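Local coordinates for periplasmic divalent cation tolerance protein (Xylella fastidiosa, PDB 2NUH), which is of unknown function but belongs to the CutA family of divalent-cation tolerance proteins and may bind copper ions, as is generally assigned to the family, at residues A40-R45 with T53-L58. Sequence-based numbering, arbitrary orientation.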
loop_
_atom_site.group_PDB
_atom_site.type_symbol
_atom_site.label_atom_id
_atom_site.label_comp_id
_atom_site.label_asym_id
_atom_site.label_seq_id
_atom_site.Cartn_x
_atom_site.Cartn_y
_atom_site.Cartn_z
ATOM N N ALA A 40 -8.650 -10.341 -5.422
ATOM C CA ALA A 40 -7.901 -11.080 -4.424
ATOM C C ALA A 40 -8.842 -11.731 -3.435
ATOM O O ALA A 40 -9.946 -11.239 -3.185
ATOM C CB ALA A 40 -6.929 -10.153 -3.702
ATOM N N VAL A 41 -8.398 -12.845 -2.867
ATOM C CA VAL A 41 -9.119 -13.479 -1.782
ATOM C C VAL A 41 -8.107 -13.737 -0.706
ATOM O O VAL A 41 -7.047 -14.309 -0.966
ATOM C CB VAL A 41 -9.768 -14.802 -2.211
ATOM C CG1 VAL A 41 -10.373 -15.522 -1.016
ATOM C CG2 VAL A 41 -10.845 -14.542 -3.252
ATOM N N SER A 42 -8.414 -13.295 0.504
ATOM C CA SER A 42 -7.538 -13.544 1.630
ATOM C C SER A 42 -8.174 -14.512 2.595
ATOM O O SER A 42 -9.352 -14.442 2.865
ATOM C CB SER A 42 -7.213 -12.249 2.339
ATOM O OG SER A 42 -6.460 -11.433 1.460
ATOM N N THR A 43 -7.360 -15.426 3.094
ATOM C CA THR A 43 -7.799 -16.436 4.033
ATOM C C THR A 43 -7.031 -16.206 5.314
ATOM O O THR A 43 -5.818 -16.031 5.289
ATOM C CB THR A 43 -7.489 -17.821 3.480
ATOM O OG1 THR A 43 -8.176 -17.987 2.236
ATOM C CG2 THR A 43 -7.948 -18.923 4.449
ATOM N N TYR A 44 -7.762 -16.173 6.426
ATOM C CA TYR A 44 -7.183 -15.911 7.728
ATOM C C TYR A 44 -8.161 -16.448 8.756
ATOM O O TYR A 44 -9.275 -16.855 8.411
ATOM C CB TYR A 44 -6.982 -14.400 7.925
ATOM C CG TYR A 44 -8.251 -13.609 7.715
ATOM C CD1 TYR A 44 -8.663 -13.252 6.435
ATOM C CD2 TYR A 44 -9.049 -13.231 8.794
ATOM C CE1 TYR A 44 -9.829 -12.550 6.232
ATOM C CE2 TYR A 44 -10.223 -12.519 8.598
ATOM C CZ TYR A 44 -10.604 -12.186 7.314
ATOM O OH TYR A 44 -11.764 -11.477 7.098
ATOM N N ARG A 45 -7.739 -16.463 10.009
ATOM C CA ARG A 45 -8.594 -16.907 11.087
ATOM C C ARG A 45 -9.250 -15.694 11.718
ATOM O O ARG A 45 -8.596 -14.679 11.945
ATOM C CB ARG A 45 -7.764 -17.663 12.117
ATOM C CG ARG A 45 -8.516 -18.141 13.352
ATOM C CD ARG A 45 -7.560 -18.809 14.326
ATOM N NE ARG A 45 -6.988 -20.027 13.757
ATOM C CZ ARG A 45 -5.799 -20.103 13.161
ATOM N NH1 ARG A 45 -5.018 -19.032 13.057
ATOM N NH2 ARG A 45 -5.388 -21.264 12.676
ATOM N N THR A 53 -12.081 -13.445 2.599
ATOM C CA THR A 53 -12.650 -12.154 2.280
ATOM C C THR A 53 -12.129 -11.750 0.924
ATOM O O THR A 53 -10.951 -11.932 0.627
ATOM C CB THR A 53 -12.305 -11.097 3.353
ATOM O OG1 THR A 53 -12.931 -9.845 3.035
ATOM C CG2 THR A 53 -10.820 -10.902 3.481
ATOM N N GLN A 54 -13.017 -11.218 0.100
ATOM C CA GLN A 54 -12.634 -10.686 -1.195
ATOM C C GLN A 54 -11.953 -9.365 -0.948
ATOM O O GLN A 54 -12.416 -8.561 -0.135
ATOM C CB GLN A 54 -13.870 -10.484 -2.072
ATOM C CG GLN A 54 -14.622 -11.780 -2.365
ATOM C CD GLN A 54 -15.901 -11.563 -3.145
ATOM O OE1 GLN A 54 -16.617 -10.583 -2.932
ATOM N NE2 GLN A 54 -16.209 -12.493 -4.041
ATOM N N GLU A 55 -10.840 -9.146 -1.632
ATOM C CA GLU A 55 -10.062 -7.949 -1.401
ATOM C C GLU A 55 -9.452 -7.436 -2.684
ATOM O O GLU A 55 -9.485 -8.093 -3.719
ATOM C CB GLU A 55 -8.940 -8.237 -0.407
ATOM C CG GLU A 55 -9.421 -8.611 0.965
ATOM C CD GLU A 55 -8.331 -8.469 1.980
ATOM O OE1 GLU A 55 -7.346 -9.225 1.909
ATOM O OE2 GLU A 55 -8.416 -7.561 2.821
ATOM N N ILE A 56 -8.911 -6.234 -2.589
ATOM C CA ILE A 56 -8.036 -5.668 -3.597
ATOM C C ILE A 56 -6.668 -5.620 -2.961
ATOM O O ILE A 56 -6.530 -5.146 -1.834
ATOM C CB ILE A 56 -8.450 -4.232 -3.930
ATOM C CG1 ILE A 56 -9.953 -4.159 -4.243
ATOM C CG2 ILE A 56 -7.573 -3.633 -5.044
ATOM C CD1 ILE A 56 -10.365 -4.935 -5.446
ATOM N N GLN A 57 -5.662 -6.128 -3.660
ATOM C CA GLN A 57 -4.306 -6.060 -3.174
ATOM C C GLN A 57 -3.700 -4.749 -3.614
ATOM O O GLN A 57 -3.833 -4.363 -4.776
ATOM C CB GLN A 57 -3.494 -7.240 -3.719
ATOM C CG GLN A 57 -2.023 -7.197 -3.336
ATOM C CD GLN A 57 -1.801 -7.528 -1.891
ATOM O OE1 GLN A 57 -1.149 -6.774 -1.150
ATOM N NE2 GLN A 57 -2.343 -8.642 -1.470
ATOM N N LEU A 58 -3.046 -4.059 -2.686
ATOM C CA LEU A 58 -2.364 -2.826 -3.018
ATOM C C LEU A 58 -0.875 -3.028 -2.973
ATOM O O LEU A 58 -0.354 -3.749 -2.115
ATOM C CB LEU A 58 -2.722 -1.709 -2.038
ATOM C CG LEU A 58 -4.193 -1.336 -1.904
ATOM C CD1 LEU A 58 -4.249 -0.186 -0.923
ATOM C CD2 LEU A 58 -4.778 -0.916 -3.230
#
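Ser42 and Glu55 meet diagonally on one face of the two-stranded ribbon, the hydroxyl OG of Ser42 pointing at Glu55 OE1 as a hydrogen-bond donor, although their 2.4 Å separation is too short to take at face value and the exact geometry is doubtful. With CG anti to its own carbonyl carbon (chi1 -64°), Glu55 runs its extended chain back along the ribbon until the carboxylate reaches Ser42. This buried carboxylate also has partners through OE2, the hydroxyls of Tyr80 and Thr11, which would limit its rotation. On the same face the methyl of Ala40 lies against the Glu55 backbone, Ala40 CB 3.3 Å from Glu55 O, and farther out Thr53 CG2 comes up to the edge of the Tyr44 ring, near its plane, 3.4 Å from Tyr44 CE1. Between the strands, the Ser42–Thr53 backbone pair is joined in both directions, Ser42 N to Thr53 O and Thr53 N to Ser42 O each 2.9 Å. At Ala40 and Glu55 the pairing is lopsided: Glu55 N binds Ala40 O at 2.8 Å, whereas the return bond from Ala40 N to Glu55 O is weak. The opposite face is looser and open to solvent, where Val41 and Gln54 form a non-hydrogen-bonded pair with their side chains barely touching the facing strand. Here an antiparallel beta hairpin, strands 40-45 and 50-63, projects from the body of the ferredoxin-like CutA fold, its longer strand continuing into the central antiparallel sheet.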